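Local coordinates for protein phospho-2-dehydro-3-deoxyheptonate aldolase/chorismate mutase (Thermus thermophilus, PDB 2D8D) that probably catalyses the rearrangement of chorismate to prephenate through its chorismate mutase domain, one part of a longer bifunctional aldolase/mutase protein, at residues Glu50-Thr58 against Ile70-Phe78. Numbering follows the deposited sequence.
Sequences EEEMLAYLT and IRKLFKEIF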
loop_
_atom_site.group_PDB
_atom_site.type_symbol
_atom_site.label_atom_id
_atom_site.label_comp_id
_atom_site.label_asym_id
_atom_site.label_seq_id
_atom_site.Cartn_x
_atom_site.Cartn_y
_atom_site.Cartn_z
ATOM N N GLU B 50 -8.396 10.806 9.137
ATOM C CA GLU B 50 -7.502 9.659 9.158
ATOM C C GLU B 50 -8.093 8.514 9.976
ATOM O O GLU B 50 -8.061 7.358 9.552
ATOM C CB GLU B 50 -6.133 10.068 9.709
ATOM C CG GLU B 50 -5.264 10.792 8.682
ATOM C CD GLU B 50 -3.917 11.219 9.232
ATOM O OE1 GLU B 50 -3.427 10.575 10.183
ATOM O OE2 GLU B 50 -3.339 12.190 8.701
ATOM N N GLU B 51 -8.642 8.836 11.141
ATOM C CA GLU B 51 -9.242 7.818 11.990
ATOM C C GLU B 51 -10.475 7.193 11.337
ATOM O O GLU B 51 -10.746 6.004 11.513
ATOM C CB GLU B 51 -9.599 8.425 13.347
ATOM C CG GLU B 51 -8.388 8.642 14.244
ATOM C CD GLU B 51 -8.690 9.499 15.456
ATOM O OE1 GLU B 51 -9.811 9.404 15.995
ATOM O OE2 GLU B 51 -7.796 10.260 15.881
ATOM N N GLU B 52 -11.224 7.986 10.583
ATOM C CA GLU B 52 -12.401 7.459 9.907
ATOM C C GLU B 52 -11.983 6.468 8.827
ATOM O O GLU B 52 -12.619 5.429 8.658
ATOM C CB GLU B 52 -13.227 8.602 9.320
ATOM C CG GLU B 52 -13.734 9.531 10.407
ATOM C CD GLU B 52 -14.501 10.717 9.879
ATOM O OE1 GLU B 52 -14.139 11.231 8.801
ATOM O OE2 GLU B 52 -15.455 11.148 10.561
ATOM N N MET B 53 -10.908 6.768 8.105
ATOM C CA MET B 53 -10.436 5.852 7.071
ATOM C C MET B 53 -9.931 4.561 7.718
ATOM O O MET B 53 -10.228 3.461 7.247
ATOM C CB MET B 53 -9.329 6.506 6.235
ATOM C CG MET B 53 -9.828 7.694 5.418
ATOM S SD MET B 53 -8.618 8.399 4.282
ATOM C CE MET B 53 -7.516 9.206 5.419
ATOM N N LEU B 54 -9.181 4.692 8.806
ATOM C CA LEU B 54 -8.663 3.516 9.496
ATOM C C LEU B 54 -9.806 2.656 10.024
ATOM O O LEU B 54 -9.711 1.427 10.049
ATOM C CB LEU B 54 -7.750 3.931 10.652
ATOM C CG LEU B 54 -6.432 4.606 10.265
ATOM C CD1 LEU B 54 -5.711 5.053 11.522
ATOM C CD2 LEU B 54 -5.562 3.647 9.462
ATOM N N ALA B 55 -10.893 3.306 10.435
ATOM C CA ALA B 55 -12.046 2.594 10.967
ATOM C C ALA B 55 -12.734 1.717 9.926
ATOM O O ALA B 55 -13.002 0.545 10.190
ATOM C CB ALA B 55 -13.045 3.579 11.570
ATOM N N TYR B 56 -13.031 2.251 8.744
ATOM C CA TYR B 56 -13.697 1.395 7.774
ATOM C C TYR B 56 -12.754 0.368 7.157
ATOM O O TYR B 56 -13.186 -0.723 6.793
ATOM C CB TYR B 56 -14.450 2.201 6.687
ATOM C CG TYR B 56 -13.644 3.045 5.716
ATOM C CD1 TYR B 56 -13.745 4.437 5.732
ATOM C CD2 TYR B 56 -12.836 2.456 4.744
ATOM C CE1 TYR B 56 -13.067 5.222 4.803
ATOM C CE2 TYR B 56 -12.151 3.235 3.811
ATOM C CZ TYR B 56 -12.270 4.615 3.849
ATOM O OH TYR B 56 -11.570 5.389 2.952
ATOM N N LEU B 57 -11.466 0.688 7.066
ATOM C CA LEU B 57 -10.515 -0.260 6.500
ATOM C C LEU B 57 -10.331 -1.448 7.437
ATOM O O LEU B 57 -10.229 -2.590 6.984
ATOM C CB LEU B 57 -9.176 0.429 6.223
ATOM C CG LEU B 57 -9.245 1.447 5.078
ATOM C CD1 LEU B 57 -7.981 2.291 5.052
ATOM C CD2 LEU B 57 -9.450 0.721 3.752
ATOM N N THR B 58 -10.298 -1.198 8.740
ATOM C CA THR B 58 -10.151 -2.310 9.670
ATOM C C THR B 58 -11.456 -3.106 9.721
ATOM O O THR B 58 -11.436 -4.329 9.817
ATOM C CB THR B 58 -9.769 -1.833 11.084
ATOM O OG1 THR B 58 -10.716 -0.864 11.537
ATOM C CG2 THR B 58 -8.379 -1.217 11.080
ATOM N N ILE B 70 -3.064 -3.803 9.197
ATOM C CA ILE B 70 -3.724 -2.972 8.199
ATOM C C ILE B 70 -3.667 -1.519 8.670
ATOM O O ILE B 70 -3.373 -0.610 7.894
ATOM C CB ILE B 70 -5.198 -3.410 7.997
ATOM C CG1 ILE B 70 -5.241 -4.776 7.303
ATOM C CG2 ILE B 70 -5.962 -2.362 7.197
ATOM C CD1 ILE B 70 -4.482 -4.837 5.984
ATOM N N ARG B 71 -3.933 -1.305 9.955
ATOM C CA ARG B 71 -3.899 0.036 10.524
ATOM C C ARG B 71 -2.499 0.637 10.381
ATOM O O ARG B 71 -2.346 1.786 9.976
ATOM C CB ARG B 71 -4.298 -0.021 12.001
ATOM C CG ARG B 71 -4.349 1.323 12.704
ATOM C CD ARG B 71 -4.728 1.146 14.168
ATOM N NE ARG B 71 -6.055 0.557 14.316
ATOM C CZ ARG B 71 -7.193 1.211 14.107
ATOM N NH1 ARG B 71 -7.173 2.485 13.740
ATOM N NH2 ARG B 71 -8.353 0.587 14.257
ATOM N N LYS B 72 -1.482 -0.154 10.711
ATOM C CA LYS B 72 -0.093 0.287 10.623
ATOM C C LYS B 72 0.290 0.690 9.202
ATOM O O LYS B 72 0.875 1.749 8.979
ATOM C CB LYS B 72 0.835 -0.838 11.092
ATOM C CG LYS B 72 2.317 -0.500 11.027
ATOM C CD LYS B 72 3.183 -1.740 11.202
ATOM C CE LYS B 72 2.892 -2.451 12.515
ATOM N NZ LYS B 72 3.129 -1.572 13.691
ATOM N N LEU B 73 -0.038 -0.169 8.245
ATOM C CA LEU B 73 0.290 0.096 6.851
ATOM C C LEU B 73 -0.392 1.353 6.330
ATOM O O LEU B 73 0.244 2.185 5.684
ATOM C CB LEU B 73 -0.079 -1.111 5.987
ATOM C CG LEU B 73 0.757 -2.369 6.252
ATOM C CD1 LEU B 73 0.211 -3.525 5.438
ATOM C CD2 LEU B 73 2.218 -2.112 5.902
ATOM N N PHE B 74 -1.679 1.511 6.613
ATOM C CA PHE B 74 -2.359 2.701 6.135
ATOM C C PHE B 74 -1.867 3.965 6.830
ATOM O O PHE B 74 -1.837 5.028 6.217
ATOM C CB PHE B 74 -3.874 2.526 6.235
ATOM C CG PHE B 74 -4.462 1.838 5.032
ATOM C CD1 PHE B 74 -4.688 2.545 3.854
ATOM C CD2 PHE B 74 -4.728 0.472 5.052
ATOM C CE1 PHE B 74 -5.163 1.903 2.708
ATOM C CE2 PHE B 74 -5.204 -0.179 3.911
ATOM C CZ PHE B 74 -5.422 0.541 2.739
ATOM N N LYS B 75 -1.453 3.863 8.092
ATOM C CA LYS B 75 -0.922 5.041 8.776
ATOM C C LYS B 75 0.345 5.492 8.044
ATOM O O LYS B 75 0.606 6.685 7.916
ATOM C CB LYS B 75 -0.603 4.732 10.241
ATOM C CG LYS B 75 -1.835 4.675 11.130
ATOM C CD LYS B 75 -1.465 4.558 12.601
ATOM C CE LYS B 75 -0.675 5.770 13.073
ATOM N NZ LYS B 75 -1.417 7.043 12.852
ATOM N N GLU B 76 1.127 4.529 7.563
ATOM C CA GLU B 76 2.347 4.835 6.821
ATOM C C GLU B 76 1.980 5.502 5.500
ATOM O O GLU B 76 2.626 6.458 5.075
ATOM C CB GLU B 76 3.147 3.557 6.551
ATOM C CG GLU B 76 3.834 2.983 7.777
ATOM C CD GLU B 76 4.865 3.932 8.352
ATOM O OE1 GLU B 76 5.779 4.337 7.602
ATOM O OE2 GLU B 76 4.763 4.274 9.548
ATOM N N ILE B 77 0.934 4.996 4.856
ATOM C CA ILE B 77 0.474 5.556 3.592
ATOM C C ILE B 77 -0.019 6.985 3.813
ATOM O O ILE B 77 0.244 7.872 3.003
ATOM C CB ILE B 77 -0.661 4.695 2.991
ATOM C CG1 ILE B 77 -0.102 3.333 2.575
ATOM C CG2 ILE B 77 -1.296 5.406 1.804
ATOM C CD1 ILE B 77 -1.152 2.349 2.113
ATOM N N PHE B 78 -0.724 7.208 4.920
ATOM C CA PHE B 78 -1.240 8.539 5.225
ATOM C C PHE B 78 -0.096 9.492 5.563
ATOM O O PHE B 78 -0.159 10.684 5.265
ATOM C CB PHE B 78 -2.236 8.488 6.394
ATOM C CG PHE B 78 -3.424 7.590 6.152
ATOM C CD1 PHE B 78 -3.844 7.289 4.860
ATOM C CD2 PHE B 78 -4.139 7.065 7.225
ATOM C CE1 PHE B 78 -4.956 6.476 4.641
ATOM C CE2 PHE B 78 -5.252 6.253 7.014
ATOM C CZ PHE B 78 -5.662 5.959 5.719
HETATM O O HOH W 1 -2.691 11.828 5.281
HETATM O O HOH W 2 -3.051 8.177 10.828
#
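With chi1 of Leu54 at -67°, its CG lies anti to the carbonyl carbon and its methyls reach between Arg71, Phe74, Lys75 and Phe78, a knob-into-hole fit in which CD2 lies 3.6 Å from Phe78 CE2. Arg71 starts extended, and the bend at chi3 (-62°) helps bring NH1 to 3.5 Å from Leu54 CB; one guanidinium face lies against Thr58 CG2. Leu57 CD1 stands almost squarely over the Phe74 ring, 3.4 Å from its centroid and 9° off the ring normal, a close CH-pi contact. These side chains join helices 47-60 and 67-84 of the all-helical chorismate mutase type II fold, where 50-58 and 70-78 run roughly antiparallel and their axes come within 9.9 Å. Leu20 of the second subunit packs on Leu57 and Ile70, extending this apolar layer into the dimer. Met53 CE lies over one face of Phe78 in a CH-pi contact, 3.9 Å from the ring centroid and offset toward the rim, while SD approaches obliquely as a Met-aromatic contact. Replacing Phe78 by an alanine is likely to take the aromatic face from Met53 CE and open a gap beside Leu54 CD2. At the polar margin, a water donates to Glu50 OE1 and accepts from Lys75 NZ at 2.8 Å, bridging charges that do not touch directly.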